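Local coordinates for 4-hydroxy-tetrahydrodipicolinate synthase (Methylacidiphilum fumariolicum SolV, PDB 6T3T), which probably catalyses the condensation of pyruvate with aspartate-beta-semialdehyde to 4-hydroxy-tetrahydrodipicolinate, a step of lysine biosynthesis, at residues A[9-14]-A[45-51]; A[19-24]-A[58-63]; A[53-57]-A[87-91]. All coordinates share one frame; numbering follows the deposited sequence.

Interaction 1: A[9-14]-A[45-51]; sequences AIISPF and TGESPTL. With SO4 (sulfate ion), chain E.
At the C-terminal mouth of the TIM barrel, Ser12 and Ala9 of the loop after strand 5-9 meet Gly46 and Thr45 of the loop after strand 38-40. The one direct hydrogen bond between 9-14 and 45-51 runs from Ser12 OG to Gly46 O, 2.7 Å long. The hydroxyl lies in the carbonyl plane on a lone pair, with a C=O...donor angle of 119°. Ser12 keeps OG beside its own backbone N (chi1 -68°), which brings the hydroxyl to that carbonyl. With an alanine here Gly46 O would probably lose this donor, and the two loops would be joined mainly through a water and packing. One ordered water accepts from Ser12 N at 2.9 Å and donates to Thr45 O and Glu47 OE2. Lys254 forms a salt bridge with the same Glu47 oxygen and donates to Ser12 O, so the buried carboxylate has more than one partner. Ile11 CA points its hydrogen almost straight at Thr45 O, 3.6 Å away. Farther along, Phe14 turns its ring edge to Leu51, CZ lying 3.6 Å from CD2, while Ser12 O sits 3.6 Å above the centre of one ring face. The Glu47 carboxylate stands near CE2 of Phe14, its plane turned 70° from the ring. At the other end Thr45 holds a sulfate ion, probably from the crystallisation liquor: Thr45 N and Thr45 OG1 donate to sulfate O1 at 2.6 and 2.7 Å, and Thr45 CG2 packs 3.4 Å from Ala9 O. Thr44 OG1 also binds this ion. Since Thr45 is predicted to bind pyruvate, the sulfate probably marks the carboxylate position of the substrate, in the Gly-Thr-Thr-Gly-Glu loop typical of the DapA family active site.

Interaction 2: A[19-24]-A[58-63]; sequences IDRKAL and ELVRLT
One face of the Arg21 guanidinium carries both Leu62 CD2 and Glu58 OE2, while the Arg61 guanidinium presents its edge to Glu58 CD. The two arginines therefore use the same carboxylate differently. Arg21 NH2 is 3.7 Å from Glu58 OE2, a long salt bridge: the planes are only 20° apart but offset in height, so no N-H points at the oxygen and attraction rests on charge alone. Arg61 NH2 instead donates to Glu58 OE1 at 2.7 Å from within its own plane, nearly along the C-O bond. The bend of Glu58 at chi2 (63°) places its carboxylate between both. The extended Arg21 chain also lays CD at 4.1 Å from Leu62 CD2. These polar groups border the seam between helices 21-32 and 53-67, the first two helices of the outer layer of the TIM barrel. Asp20 is the N-cap of the former, OD1 accepting from Ala23 N. Beneath the charges, Ile19 CD1 presses on Leu59 CG at 3.6 Å, and its CG2 branch lies 4.0 Å from Leu62 CD1, these two side chains sliding past each other in opposite directions. Leu24, with CG anti to the backbone N (chi1 -178°), sends CD2 to Leu62 CB at 3.8 Å and to Leu59 CD2 at 4.1 Å. Thr63 OG1 donates back to Leu59 O, on the opposite face of that carbonyl from Thr63 N.

Interaction 3: A[53-57]-A[87-91]; sequences YEEHI and HLTKE
Tyr53 reaches across to Leu88, His87 and Glu91, and its side chain can be followed outward from helix 53-67. At CB the chain turns so that CG stands anti to the backbone N (chi1 174°), and this carries the ring over to helix 82-95. CD1 then comes within 4.1 Å of Leu88 CD2, and CE1 lies closer, 3.8 Å from the same methyl; the two side chains run past each other in opposite directions. Ile57 CG1, one turn on, lies 3.5 Å above one face of the Tyr53 ring, off toward the rim. Beyond CE1 and CZ the ring meets His87 rim to rim, centroids 5.2 Å apart, with neither ring over the face of the other. The hydroxyl ends beside Glu91 CG; its approach to His87 NE2, 2.4 Å from Tyr53 OH, is so short that its nature is doubtful. Deeper in, Leu88 CD2 makes a CH-pi contact with His56, 4.2 Å from the ring centroid and 14° off the normal. His56 NE2 donates to Gly76 O, which helps to fix the ring rotation. Ile57 CD1 packs 3.9 Å from Glu91 CB. The local helix axes come no nearer than 11.4 Å and are inclined at 37° to each other, consistent with a contact made by long side chains, Tyr53 and Leu88 above all. Such roughly parallel neighbours, each following a barrel strand, are typical of the outer helical layer of a TIM barrel.

From the N terminus, strand 5-9 leads into 9-14, which interaction 1 joins to 45-51 beyond helix 21-32 and strand 38-40. Interaction 2 opens at 19-24, inside that loop, and closes at 58-63, outside it, so the two cross; Pro13 O and Asp20 N, probably hydrogen-bonded, link them, as does Leu59 CD1 packing on Leu51. Interaction 3 opens at 53-57, after interaction 1 has closed, and ends at 87-91; these two are in series. Interaction 3 crosses interaction 2, with which it shares helix 53-67. Together they tie the mouth of the barrel, where the active site is predicted, to three successive outer helices, 21-32, 53-67 and 82-95.

Interaction 1: A[9-14]-A[45-51]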
ATOM      1  N   ALA A   9      20.449  19.823  -0.608  1.00 13.11           N
ATOM      2  CA  ALA A   9      20.193  19.423  -1.991  1.00 17.07           C
ATOM      3  C   ALA A   9      19.698  20.667  -2.722  1.00 17.00           C
ATOM      4  O   ALA A   9      18.551  21.086  -2.554  1.00 18.45           O
ATOM      5  CB  ALA A   9      19.177  18.282  -2.062  1.00 15.91           C
ATOM      6  N   ILE A  10      20.589  21.314  -3.474  1.00 16.96           N
ATOM      7  CA  ILE A  10      20.276  22.604  -4.071  1.00 17.80           C
ATOM      8  C   ILE A  10      19.453  22.420  -5.333  1.00 15.01           C
ATOM      9  O   ILE A  10      19.635  21.450  -6.088  1.00 18.94           O
ATOM     10  CB  ILE A  10      21.563  23.392  -4.380  1.00 21.08           C
ATOM     11  CG1 ILE A  10      22.514  22.544  -5.247  1.00 17.25           C
ATOM     12  CG2 ILE A  10      22.218  23.824  -3.118  1.00 19.39           C
ATOM     13  CD1 ILE A  10      23.449  23.405  -6.033  1.00 24.26           C
ATOM     14  N   ILE A  11      18.557  23.385  -5.575  1.00 16.13           N
ATOM     15  CA  ILE A  11      17.932  23.522  -6.900  1.00 16.16           C
ATOM     16  C   ILE A  11      19.020  23.779  -7.959  1.00 15.79           C
ATOM     17  O   ILE A  11      20.119  24.242  -7.655  1.00 18.47           O
ATOM     18  CB  ILE A  11      16.908  24.668  -6.894  1.00 18.87           C
ATOM     19  CG1 ILE A  11      17.580  25.978  -6.475  1.00 21.07           C
ATOM     20  CG2 ILE A  11      15.754  24.401  -5.917  1.00 15.76           C
ATOM     21  CD1 ILE A  11      16.881  27.231  -7.008  1.00 15.85           C
ATOM     22  N   SER A  12      18.685  23.513  -9.220  1.00 17.75           N
ATOM     23  CA  SER A  12      19.513  23.954 -10.334  1.00 19.30           C
ATOM     24  C   SER A  12      18.841  25.218 -10.844  1.00 22.97           C
ATOM     25  O   SER A  12      17.773  25.132 -11.470  1.00 24.50           O
ATOM     26  CB  SER A  12      19.608  22.906 -11.450  1.00 15.93           C
ATOM     27  OG  SER A  12      20.330  21.773 -11.039  1.00 16.18           O
ATOM     28  N   PRO A  13      19.372  26.413 -10.563  1.00 20.83           N
ATOM     29  CA  PRO A  13      18.678  27.629 -11.002  1.00 19.67           C
ATOM     30  C   PRO A  13      18.782  27.773 -12.513  1.00 21.91           C
ATOM     31  O   PRO A  13      19.840  27.545 -13.099  1.00 20.87           O
ATOM     32  CB  PRO A  13      19.399  28.757 -10.252  1.00 22.43           C
ATOM     33  CG  PRO A  13      20.707  28.204  -9.857  1.00 23.20           C
ATOM     34  CD  PRO A  13      20.500  26.717  -9.664  1.00 23.72           C
ATOM     35  N   PHE A  14      17.639  28.041 -13.148  1.00 19.77           N
ATOM     36  CA  PHE A  14      17.574  28.243 -14.585  1.00 20.63           C
ATOM     37  C   PHE A  14      17.154  29.666 -14.902  1.00 23.58           C
ATOM     38  O   PHE A  14      16.249  30.215 -14.261  1.00 24.37           O
ATOM     39  CB  PHE A  14      16.562  27.296 -15.233  1.00 23.99           C
ATOM     40  CG  PHE A  14      16.888  25.855 -15.074  1.00 26.20           C
ATOM     41  CD1 PHE A  14      18.187  25.401 -15.203  1.00 25.00           C
ATOM     42  CD2 PHE A  14      15.878  24.937 -14.801  1.00 21.77           C
ATOM     43  CE1 PHE A  14      18.464  24.049 -15.080  1.00 21.81           C
ATOM     44  CE2 PHE A  14      16.159  23.596 -14.666  1.00 21.27           C
ATOM     45  CZ  PHE A  14      17.457  23.153 -14.800  1.00 17.92           C
ATOM     46  N   THR A  45      16.268  17.324  -6.342  1.00 21.91           N
ATOM     47  CA  THR A  45      15.942  18.725  -6.133  1.00 21.54           C
ATOM     48  C   THR A  45      16.568  19.589  -7.220  1.00 19.92           C
ATOM     49  O   THR A  45      15.995  20.621  -7.587  1.00 18.85           O
ATOM     50  CB  THR A  45      16.368  19.153  -4.717  1.00 18.95           C
ATOM     51  OG1 THR A  45      15.937  18.152  -3.771  1.00 17.68           O
ATOM     52  CG2 THR A  45      15.697  20.506  -4.324  1.00 17.58           C
ATOM     53  N   GLY A  46      17.701  19.155  -7.787  1.00 22.63           N
ATOM     54  CA  GLY A  46      18.332  19.829  -8.904  1.00 16.60           C
ATOM     55  C   GLY A  46      17.846  19.402 -10.271  1.00 18.51           C
ATOM     56  O   GLY A  46      18.458  19.783 -11.275  1.00 18.26           O
ATOM     57  N   GLU A  47      16.741  18.653 -10.343  1.00 22.82           N
ATOM     58  CA  GLU A  47      16.149  18.239 -11.620  1.00 21.78           C
ATOM     59  C   GLU A  47      17.160  17.512 -12.512  1.00 19.21           C
ATOM     60  O   GLU A  47      17.272  17.782 -13.712  1.00 19.51           O
ATOM     61  CB  GLU A  47      15.513  19.432 -12.352  1.00 20.44           C
ATOM     62  CG  GLU A  47      14.485  20.179 -11.513  1.00 17.25           C
ATOM     63  CD  GLU A  47      13.939  21.438 -12.194  1.00 23.67           C
ATOM     64  OE1 GLU A  47      13.337  21.376 -13.286  1.00 23.37           O
ATOM     65  OE2 GLU A  47      14.155  22.525 -11.639  1.00 21.81           O
ATOM     66  N   SER A  48      17.924  16.599 -11.915  1.00 22.23           N
ATOM     67  CA  SER A  48      18.868  15.814 -12.709  1.00 23.68           C
ATOM     68  C   SER A  48      18.253  15.164 -13.948  1.00 24.84           C
ATOM     69  O   SER A  48      18.952  15.115 -14.974  1.00 22.15           O
ATOM     70  CB  SER A  48      19.573  14.756 -11.845  1.00 20.56           C
ATOM     71  OG  SER A  48      18.694  13.904 -11.138  1.00 24.68           O
ATOM     72  N   PRO A  49      16.996  14.674 -13.949  1.00 23.40           N
ATOM     73  CA  PRO A  49      16.472  14.044 -15.187  1.00 22.82           C
ATOM     74  C   PRO A  49      16.445  14.952 -16.406  1.00 25.40           C
ATOM     75  O   PRO A  49      16.521  14.450 -17.535  1.00 21.44           O
ATOM     76  CB  PRO A  49      15.051  13.616 -14.795  1.00 18.52           C
ATOM     77  CG  PRO A  49      15.099  13.424 -13.324  1.00 22.40           C
ATOM     78  CD  PRO A  49      16.045  14.510 -12.827  1.00 20.50           C
ATOM     79  N   THR A  50      16.279  16.265 -16.234  1.00 21.54           N
ATOM     80  CA  THR A  50      16.089  17.149 -17.374  1.00 22.67           C
ATOM     81  C   THR A  50      17.305  18.001 -17.684  1.00 21.78           C
ATOM     82  O   THR A  50      17.202  18.908 -18.511  1.00 23.83           O
ATOM     83  CB  THR A  50      14.859  18.042 -17.175  1.00 23.84           C
ATOM     84  OG1 THR A  50      14.994  18.818 -15.976  1.00 19.15           O
ATOM     85  CG2 THR A  50      13.600  17.195 -17.079  1.00 24.90           C
ATOM     86  N   LEU A  51      18.436  17.766 -17.024  1.00 25.12           N
ATOM     87  CA  LEU A  51      19.705  18.372 -17.419  1.00 24.67           C
ATOM     88  C   LEU A  51      20.344  17.521 -18.512  1.00 24.48           C
ATOM     89  O   LEU A  51      20.286  16.291 -18.451  1.00 19.66           O
ATOM     90  CB  LEU A  51      20.674  18.470 -16.239  1.00 24.93           C
ATOM     91  CG  LEU A  51      20.217  19.009 -14.889  1.00 21.89           C
ATOM     92  CD1 LEU A  51      21.320  18.775 -13.887  1.00 26.41           C
ATOM     93  CD2 LEU A  51      19.860  20.478 -14.970  1.00 26.51           C
TER
HETATM   94  S   SO4 E 401      17.905  15.008  -3.828  1.00 36.42           S
HETATM   95  O1  SO4 E 401      17.838  16.332  -4.455  1.00 32.91           O
HETATM   96  O2  SO4 E 401      19.224  14.717  -3.285  1.00 29.15           O
HETATM   97  O3  SO4 E 401      17.693  13.979  -4.840  1.00 35.25           O
HETATM   98  O4  SO4 E 401      16.916  14.977  -2.761  1.00 44.56           O
HETATM   99  O   HOH W   1      15.974  22.425  -9.627  1.00 16.31           O

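Interaction 2: A[19-24]-A[58-63]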
ATOM      1  N   ILE A  19      21.591  27.331 -17.306  1.00 30.56           N
ATOM      2  CA  ILE A  19      22.003  27.472 -15.915  1.00 27.58           C
ATOM      3  C   ILE A  19      22.168  28.951 -15.588  1.00 31.80           C
ATOM      4  O   ILE A  19      22.787  29.705 -16.346  1.00 36.07           O
ATOM      5  CB  ILE A  19      23.301  26.694 -15.650  1.00 32.70           C
ATOM      6  CG1 ILE A  19      23.083  25.195 -15.836  1.00 30.93           C
ATOM      7  CG2 ILE A  19      23.835  26.968 -14.243  1.00 31.14           C
ATOM      8  CD1 ILE A  19      24.382  24.400 -15.871  1.00 28.66           C
ATOM      9  N   ASP A  20      21.552  29.385 -14.490  1.00 24.78           N
ATOM     10  CA  ASP A  20      21.652  30.755 -13.995  1.00 27.26           C
ATOM     11  C   ASP A  20      22.845  30.836 -13.035  1.00 26.08           C
ATOM     12  O   ASP A  20      22.746  30.453 -11.862  1.00 24.78           O
ATOM     13  CB  ASP A  20      20.346  31.168 -13.319  1.00 22.85           C
ATOM     14  CG  ASP A  20      20.337  32.635 -12.904  1.00 26.74           C
ATOM     15  OD1 ASP A  20      21.423  33.265 -12.839  1.00 23.72           O
ATOM     16  OD2 ASP A  20      19.232  33.155 -12.631  1.00 29.64           O
ATOM     17  N   ARG A  21      23.982  31.337 -13.538  1.00 24.99           N
ATOM     18  CA  ARG A  21      25.219  31.283 -12.756  1.00 29.50           C
ATOM     19  C   ARG A  21      25.203  32.266 -11.595  1.00 21.02           C
ATOM     20  O   ARG A  21      25.681  31.951 -10.504  1.00 19.58           O
ATOM     21  CB  ARG A  21      26.432  31.574 -13.640  1.00 31.94           C
ATOM     22  CG  ARG A  21      26.651  30.565 -14.735  1.00 36.20           C
ATOM     23  CD  ARG A  21      28.014  30.727 -15.401  1.00 39.89           C
ATOM     24  NE  ARG A  21      28.123  29.765 -16.492  1.00 48.79           N
ATOM     25  CZ  ARG A  21      29.258  29.411 -17.082  1.00 49.64           C
ATOM     26  NH1 ARG A  21      30.415  29.940 -16.691  1.00 54.36           N
ATOM     27  NH2 ARG A  21      29.228  28.518 -18.068  1.00 47.20           N
ATOM     28  N   LYS A  22      24.654  33.452 -11.815  1.00 23.70           N
ATOM     29  CA  LYS A  22      24.551  34.429 -10.744  1.00 26.54           C
ATOM     30  C   LYS A  22      23.646  33.925  -9.621  1.00 23.61           C
ATOM     31  O   LYS A  22      23.975  34.058  -8.437  1.00 20.62           O
ATOM     32  CB  LYS A  22      24.059  35.757 -11.302  1.00 24.09           C
ATOM     33  CG  LYS A  22      24.026  36.877 -10.263  1.00 31.35           C
ATOM     34  CD  LYS A  22      25.431  37.210  -9.744  1.00 37.16           C
ATOM     35  CE  LYS A  22      25.451  37.470  -8.227  1.00 40.51           C
ATOM     36  NZ  LYS A  22      25.546  36.180  -7.460  1.00 37.56           N
ATOM     37  N   ALA A  23      22.498  33.337  -9.974  1.00 26.06           N
ATOM     38  CA  ALA A  23      21.596  32.806  -8.954  1.00 20.08           C
ATOM     39  C   ALA A  23      22.259  31.674  -8.187  1.00 20.99           C
ATOM     40  O   ALA A  23      22.102  31.560  -6.966  1.00 20.35           O
ATOM     41  CB  ALA A  23      20.302  32.330  -9.591  1.00 17.90           C
ATOM     42  N   LEU A  24      23.002  30.829  -8.893  1.00 17.96           N
ATOM     43  CA  LEU A  24      23.704  29.736  -8.240  1.00 20.47           C
ATOM     44  C   LEU A  24      24.734  30.267  -7.251  1.00 22.31           C
ATOM     45  O   LEU A  24      24.839  29.770  -6.124  1.00 23.38           O
ATOM     46  CB  LEU A  24      24.366  28.841  -9.294  1.00 15.94           C
ATOM     47  CG  LEU A  24      25.123  27.612  -8.800  1.00 17.29           C
ATOM     48  CD1 LEU A  24      24.222  26.689  -7.991  1.00 16.84           C
ATOM     49  CD2 LEU A  24      25.734  26.886  -9.974  1.00 19.84           C
ATOM     50  N   GLU A  58      28.488  20.604 -15.813  1.00 26.96           N
ATOM     51  CA  GLU A  58      28.745  22.022 -15.554  1.00 28.80           C
ATOM     52  C   GLU A  58      28.212  22.486 -14.197  1.00 27.14           C
ATOM     53  O   GLU A  58      28.846  23.314 -13.533  1.00 25.18           O
ATOM     54  CB  GLU A  58      28.143  22.882 -16.663  1.00 26.01           C
ATOM     55  CG  GLU A  58      28.567  24.340 -16.588  1.00 35.07           C
ATOM     56  CD  GLU A  58      30.081  24.528 -16.767  1.00 39.23           C
ATOM     57  OE1 GLU A  58      30.747  23.643 -17.363  1.00 45.81           O
ATOM     58  OE2 GLU A  58      30.603  25.569 -16.316  1.00 46.29           O
ATOM     59  N   LEU A  59      27.044  22.004 -13.781  1.00 29.75           N
ATOM     60  CA  LEU A  59      26.529  22.405 -12.472  1.00 25.60           C
ATOM     61  C   LEU A  59      27.444  21.913 -11.365  1.00 26.20           C
ATOM     62  O   LEU A  59      27.736  22.654 -10.411  1.00 22.20           O
ATOM     63  CB  LEU A  59      25.113  21.859 -12.265  1.00 20.35           C
ATOM     64  CG  LEU A  59      23.942  22.759 -12.678  1.00 31.39           C
ATOM     65  CD1 LEU A  59      22.728  21.918 -13.022  1.00 27.87           C
ATOM     66  CD2 LEU A  59      23.587  23.789 -11.582  1.00 27.85           C
ATOM     67  N   VAL A  60      27.980  20.696 -11.515  1.00 18.06           N
ATOM     68  CA  VAL A  60      28.890  20.189 -10.497  1.00 20.82           C
ATOM     69  C   VAL A  60      30.188  20.985 -10.498  1.00 23.99           C
ATOM     70  O   VAL A  60      30.718  21.337  -9.435  1.00 22.24           O
ATOM     71  CB  VAL A  60      29.147  18.692 -10.706  1.00 23.62           C
ATOM     72  CG1 VAL A  60      30.218  18.185  -9.700  1.00 19.47           C
ATOM     73  CG2 VAL A  60      27.852  17.964 -10.553  1.00 23.87           C
ATOM     74  N   ARG A  61      30.687  21.326 -11.681  1.00 21.73           N
ATOM     75  CA  ARG A  61      31.917  22.102 -11.769  1.00 25.32           C
ATOM     76  C   ARG A  61      31.730  23.497 -11.193  1.00 25.08           C
ATOM     77  O   ARG A  61      32.595  23.992 -10.461  1.00 22.35           O
ATOM     78  CB  ARG A  61      32.401  22.181 -13.218  1.00 28.17           C
ATOM     79  CG  ARG A  61      33.846  22.642 -13.350  1.00 30.05           C
ATOM     80  CD  ARG A  61      34.403  22.186 -14.677  1.00 35.81           C
ATOM     81  NE  ARG A  61      33.334  22.172 -15.660  1.00 44.52           N
ATOM     82  CZ  ARG A  61      33.200  21.253 -16.613  1.00 46.74           C
ATOM     83  NH1 ARG A  61      34.060  20.236 -16.694  1.00 44.24           N
ATOM     84  NH2 ARG A  61      32.176  21.342 -17.458  1.00 40.97           N
ATOM     85  N   LEU A  62      30.625  24.161 -11.551  1.00 22.55           N
ATOM     86  CA  LEU A  62      30.364  25.501 -11.034  1.00 22.02           C
ATOM     87  C   LEU A  62      30.266  25.498  -9.522  1.00 23.19           C
ATOM     88  O   LEU A  62      30.798  26.393  -8.858  1.00 22.59           O
ATOM     89  CB  LEU A  62      29.064  26.042 -11.607  1.00 21.94           C
ATOM     90  CG  LEU A  62      29.152  26.561 -13.022  1.00 29.02           C
ATOM     91  CD1 LEU A  62      27.736  26.629 -13.590  1.00 30.53           C
ATOM     92  CD2 LEU A  62      29.842  27.919 -13.023  1.00 28.63           C
ATOM     93  N   THR A  63      29.561  24.506  -8.968  1.00 18.93           N
ATOM     94  CA  THR A  63      29.448  24.375  -7.525  1.00 22.85           C
ATOM     95  C   THR A  63      30.828  24.230  -6.891  1.00 22.73           C
ATOM     96  O   THR A  63      31.138  24.911  -5.914  1.00 18.68           O
ATOM     97  CB  THR A  63      28.543  23.190  -7.167  1.00 23.85           C
ATOM     98  OG1 THR A  63      27.248  23.368  -7.763  1.00 21.34           O
ATOM     99  CG2 THR A  63      28.395  23.061  -5.650  1.00 17.93           C
TER

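Interaction 3: A[53-57]-A[87-91]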
ATOM      1  N   TYR A  53      23.793  15.998 -20.301  1.00 29.79           N
ATOM      2  CA  TYR A  53      24.994  15.476 -19.646  1.00 35.27           C
ATOM      3  C   TYR A  53      25.963  16.605 -19.289  1.00 30.56           C
ATOM      4  O   TYR A  53      26.503  16.682 -18.178  1.00 32.37           O
ATOM      5  CB  TYR A  53      25.669  14.443 -20.566  1.00 43.19           C
ATOM      6  CG  TYR A  53      27.003  13.954 -20.044  1.00 36.54           C
ATOM      7  CD1 TYR A  53      27.072  12.879 -19.183  1.00 37.87           C
ATOM      8  CD2 TYR A  53      28.189  14.599 -20.387  1.00 40.04           C
ATOM      9  CE1 TYR A  53      28.280  12.454 -18.674  1.00 37.22           C
ATOM     10  CE2 TYR A  53      29.400  14.186 -19.887  1.00 42.73           C
ATOM     11  CZ  TYR A  53      29.438  13.107 -19.030  1.00 40.52           C
ATOM     12  OH  TYR A  53      30.639  12.671 -18.525  1.00 47.32           O
ATOM     13  N   GLU A  54      26.220  17.471 -20.249  1.00 30.52           N
ATOM     14  CA  GLU A  54      27.124  18.611 -20.086  1.00 35.55           C
ATOM     15  C   GLU A  54      26.567  19.674 -19.145  1.00 31.08           C
ATOM     16  O   GLU A  54      27.334  20.303 -18.414  1.00 29.35           O
ATOM     17  CB  GLU A  54      27.518  18.962 -21.502  1.00 33.90           C
ATOM     18  CG  GLU A  54      27.866  17.455 -21.671  1.00 47.47           C
ATOM     19  CD  GLU A  54      27.779  16.710 -22.965  1.00 60.86           C
ATOM     20  OE1 GLU A  54      26.583  16.734 -23.419  1.00 64.82           O
ATOM     21  OE2 GLU A  54      28.744  15.970 -23.363  1.00 65.78           O
ATOM     22  N   GLU A  55      25.250  19.860 -19.105  1.00 31.95           N
ATOM     23  CA  GLU A  55      24.709  20.669 -18.027  1.00 26.42           C
ATOM     24  C   GLU A  55      24.953  19.995 -16.674  1.00 25.56           C
ATOM     25  O   GLU A  55      25.317  20.666 -15.708  1.00 27.64           O
ATOM     26  CB  GLU A  55      23.222  20.920 -18.240  1.00 28.53           C
ATOM     27  CG  GLU A  55      22.959  22.091 -19.140  1.00 28.59           C
ATOM     28  CD  GLU A  55      21.517  22.190 -19.530  1.00 29.49           C
ATOM     29  OE1 GLU A  55      20.871  21.143 -19.695  1.00 29.65           O
ATOM     30  OE2 GLU A  55      21.017  23.320 -19.652  1.00 32.00           O
ATOM     31  N   HIS A  56      24.775  18.668 -16.591  1.00 26.75           N
ATOM     32  CA  HIS A  56      25.053  17.918 -15.361  1.00 25.38           C
ATOM     33  C   HIS A  56      26.492  18.132 -14.896  1.00 28.22           C
ATOM     34  O   HIS A  56      26.757  18.386 -13.717  1.00 29.27           O
ATOM     35  CB  HIS A  56      24.802  16.425 -15.589  1.00 25.53           C
ATOM     36  CG  HIS A  56      24.673  15.618 -14.330  1.00 29.01           C
ATOM     37  ND1 HIS A  56      23.542  14.880 -14.033  1.00 30.29           N
ATOM     38  CD2 HIS A  56      25.530  15.419 -13.299  1.00 30.62           C
ATOM     39  CE1 HIS A  56      23.715  14.260 -12.877  1.00 29.74           C
ATOM     40  NE2 HIS A  56      24.912  14.573 -12.411  1.00 25.59           N
ATOM     41  N   ILE A  57      27.437  18.021 -15.826  1.00 32.03           N
ATOM     42  CA  ILE A  57      28.840  18.208 -15.494  1.00 30.00           C
ATOM     43  C   ILE A  57      29.096  19.652 -15.098  1.00 26.85           C
ATOM     44  O   ILE A  57      29.806  19.918 -14.125  1.00 28.02           O
ATOM     45  CB  ILE A  57      29.728  17.784 -16.684  1.00 31.49           C
ATOM     46  CG1 ILE A  57      29.483  16.315 -17.028  1.00 31.02           C
ATOM     47  CG2 ILE A  57      31.195  18.009 -16.362  1.00 32.44           C
ATOM     48  CD1 ILE A  57      29.474  15.418 -15.833  1.00 26.87           C
ATOM     49  N   HIS A  87      30.454   6.426 -15.056  1.00 20.27           N
ATOM     50  CA  HIS A  87      30.996   7.529 -15.842  1.00 23.71           C
ATOM     51  C   HIS A  87      30.760   8.856 -15.146  1.00 22.99           C
ATOM     52  O   HIS A  87      31.690   9.653 -14.986  1.00 24.99           O
ATOM     53  CB  HIS A  87      30.378   7.529 -17.246  1.00 27.53           C
ATOM     54  CG  HIS A  87      30.856   8.650 -18.122  1.00 38.68           C
ATOM     55  ND1 HIS A  87      32.137   8.704 -18.635  1.00 44.29           N
ATOM     56  CD2 HIS A  87      30.226   9.763 -18.572  1.00 41.07           C
ATOM     57  CE1 HIS A  87      32.273   9.801 -19.362  1.00 40.99           C
ATOM     58  NE2 HIS A  87      31.130  10.462 -19.336  1.00 36.68           N
ATOM     59  N   LEU A  88      29.529   9.083 -14.671  1.00 26.21           N
ATOM     60  CA  LEU A  88      29.207  10.300 -13.923  1.00 22.07           C
ATOM     61  C   LEU A  88      30.059  10.416 -12.669  1.00 19.43           C
ATOM     62  O   LEU A  88      30.555  11.502 -12.346  1.00 23.64           O
ATOM     63  CB  LEU A  88      27.716  10.307 -13.519  1.00 18.22           C
ATOM     64  CG  LEU A  88      26.747  10.662 -14.643  1.00 26.70           C
ATOM     65  CD1 LEU A  88      25.267  10.449 -14.226  1.00 25.44           C
ATOM     66  CD2 LEU A  88      27.028  12.093 -15.140  1.00 20.94           C
ATOM     67  N   THR A  89      30.255   9.313 -11.953  1.00 18.79           N
ATOM     68  CA  THR A  89      31.060   9.402 -10.738  1.00 24.17           C
ATOM     69  C   THR A  89      32.507   9.741 -11.062  1.00 23.30           C
ATOM     70  O   THR A  89      33.134  10.554 -10.375  1.00 17.40           O
ATOM     71  CB  THR A  89      30.975   8.101  -9.949  1.00 21.75           C
ATOM     72  OG1 THR A  89      29.604   7.865  -9.600  1.00 19.99           O
ATOM     73  CG2 THR A  89      31.822   8.197  -8.674  1.00 23.72           C
ATOM     74  N   LYS A  90      33.053   9.154 -12.123  1.00 22.26           N
ATOM     75  CA  LYS A  90      34.433   9.469 -12.457  1.00 18.96           C
ATOM     76  C   LYS A  90      34.567  10.922 -12.867  1.00 22.28           C
ATOM     77  O   LYS A  90      35.544  11.586 -12.507  1.00 24.30           O
ATOM     78  CB  LYS A  90      34.922   8.538 -13.550  1.00 23.46           C
ATOM     79  CG  LYS A  90      35.277   7.158 -12.991  1.00 31.62           C
ATOM     80  CD  LYS A  90      35.263   6.097 -14.078  1.00 34.67           C
ATOM     81  CE  LYS A  90      35.865   4.808 -13.586  1.00 35.70           C
ATOM     82  NZ  LYS A  90      36.984   4.391 -14.477  1.00 39.03           N
ATOM     83  N   GLU A  91      33.575  11.451 -13.581  1.00 20.11           N
ATOM     84  CA  GLU A  91      33.641  12.857 -13.944  1.00 23.10           C
ATOM     85  C   GLU A  91      33.621  13.748 -12.713  1.00 26.07           C
ATOM     86  O   GLU A  91      34.364  14.740 -12.647  1.00 22.84           O
ATOM     87  CB  GLU A  91      32.508  13.210 -14.899  1.00 30.38           C
ATOM     88  CG  GLU A  91      32.672  12.540 -16.243  1.00 30.87           C
ATOM     89  CD  GLU A  91      33.983  12.925 -16.922  1.00 40.11           C
ATOM     90  OE1 GLU A  91      34.336  14.125 -16.909  1.00 28.60           O
ATOM     91  OE2 GLU A  91      34.670  12.013 -17.456  1.00 49.76           O
TER